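Local coordinates for iron-containing alcohol dehydrogenase (PDB 3JZD), which is an iron-containing alcohol dehydrogenase family member that binds NAD and probably reduces maleylacetate to 3-oxoadipate with NADH or NADPH, at residues 280-283 with 284-287. Residues are numbered along the deposited sequence; the frame is centred on the assembly and turned at random.
Sequences MARI and RRAT
Arg284 folds back along helix 277-287 over the carbonyl of Met280 (a selenomethionine), one turn earlier. Its CB lies 3.4 Å from Met280 O, the same oxygen that accepts the backbone bond from Arg284 N at 2.8 Å. CG, set beside the backbone N by a chi1 of -71°, comes closer still, 3.1 Å from Met280 O, and CD continues past that oxygen. The chain then bends at chi3, and the guanidinium, oblique to Ala281 CA, brings NH1 to 3.9 Å from that atom, with Ala281 CB just beyond. NE and NH2 are taken up beyond the helix by the carbonyls of Gln292 and Gly290, so the arginine ties the helix to the loop that follows it. Met280 with Arg284 is an i to i+4 pair and Ala281 with Arg284 an i to i+3 pair on an alpha helix of the all-helical C-terminal half of the iron-containing alcohol dehydrogenase fold, away from the NAD site. Arg282 and Arg285 run side by side in the same direction, their guanidinium planes 75° apart and Arg282 NE 4.0 Å from Arg285 NH2. Both form salt bridges to Glu197 of helix 190-212, one to each carboxylate oxygen, which probably offsets the repulsion between the like charges. Further along, Ile283 O receives a weak bond from Thr287 N, while Thr287 OG1 stands 2.9 Å from the same oxygen. A chi1 of 56° turns that hydroxyl back toward the preceding turn, where Arg284 O, at 3.1 Å from OG1, competes for its single proton. Ile283 and Thr287 both reach Leu298 of helix 294-304 and Ile200 of helix 190-212.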
# COMPACT_ATOMS: atom_id res chain seq x y z
N MSE A 280 18.67 5.63 9.08
CA MSE A 280 19.88 5.80 8.28
C MSE A 280 20.40 4.51 7.66
O MSE A 280 20.78 4.50 6.47
CB MSE A 280 21.00 6.42 9.09
CG MSE A 280 20.85 7.84 9.54
SE MSE A 280 20.26 9.16 8.23
CE MSE A 280 18.35 8.83 8.22
N ALA A 281 20.47 3.43 8.45
CA ALA A 281 20.84 2.12 7.94
C ALA A 281 19.92 1.62 6.79
O ALA A 281 20.38 0.94 5.88
CB ALA A 281 20.93 1.07 9.08
N ARG A 282 18.64 1.92 6.84
CA ARG A 282 17.72 1.57 5.77
C ARG A 282 17.96 2.45 4.56
O ARG A 282 17.92 1.96 3.44
CB ARG A 282 16.25 1.62 6.21
CG ARG A 282 15.95 0.58 7.29
CD ARG A 282 14.53 0.53 7.74
NE ARG A 282 13.64 0.01 6.70
CZ ARG A 282 12.36 -0.31 6.90
NH1 ARG A 282 11.83 -0.15 8.12
NH2 ARG A 282 11.62 -0.80 5.90
N ILE A 283 18.24 3.73 4.75
CA ILE A 283 18.52 4.56 3.61
C ILE A 283 19.82 4.10 2.93
O ILE A 283 19.92 4.08 1.71
CB ILE A 283 18.62 6.01 4.00
CG1 ILE A 283 17.22 6.52 4.44
CG2 ILE A 283 19.22 6.81 2.85
CD1 ILE A 283 17.30 7.89 5.15
N ARG A 284 20.81 3.72 3.73
CA ARG A 284 22.11 3.25 3.23
C ARG A 284 21.98 1.98 2.41
O ARG A 284 22.53 1.88 1.31
CB ARG A 284 23.09 3.05 4.37
CG ARG A 284 23.52 4.38 4.96
CD ARG A 284 24.27 4.27 6.29
NE ARG A 284 25.32 3.27 6.25
CZ ARG A 284 25.50 2.28 7.13
NH1 ARG A 284 24.74 2.17 8.22
NH2 ARG A 284 26.47 1.42 6.92
N ARG A 285 21.20 1.03 2.94
CA ARG A 285 20.94 -0.23 2.26
C ARG A 285 20.25 0.04 0.93
O ARG A 285 20.61 -0.54 -0.07
CB ARG A 285 20.06 -1.13 3.12
CG ARG A 285 19.81 -2.50 2.55
CD ARG A 285 19.13 -3.44 3.55
NE ARG A 285 17.82 -2.93 3.98
CZ ARG A 285 17.07 -3.47 4.94
NH1 ARG A 285 17.48 -4.55 5.61
NH2 ARG A 285 15.89 -2.93 5.26
N ALA A 286 19.26 0.94 0.92
CA ALA A 286 18.52 1.20 -0.31
C ALA A 286 19.35 1.98 -1.37
O ALA A 286 19.06 1.91 -2.56
CB ALA A 286 17.20 1.92 0.03
N THR A 287 20.35 2.73 -0.93
CA THR A 287 21.20 3.50 -1.85
C THR A 287 22.52 2.81 -2.19
O THR A 287 23.30 3.30 -3.00
CB THR A 287 21.53 4.89 -1.26
OG1 THR A 287 22.14 4.72 0.01
CG2 THR A 287 20.28 5.77 -1.11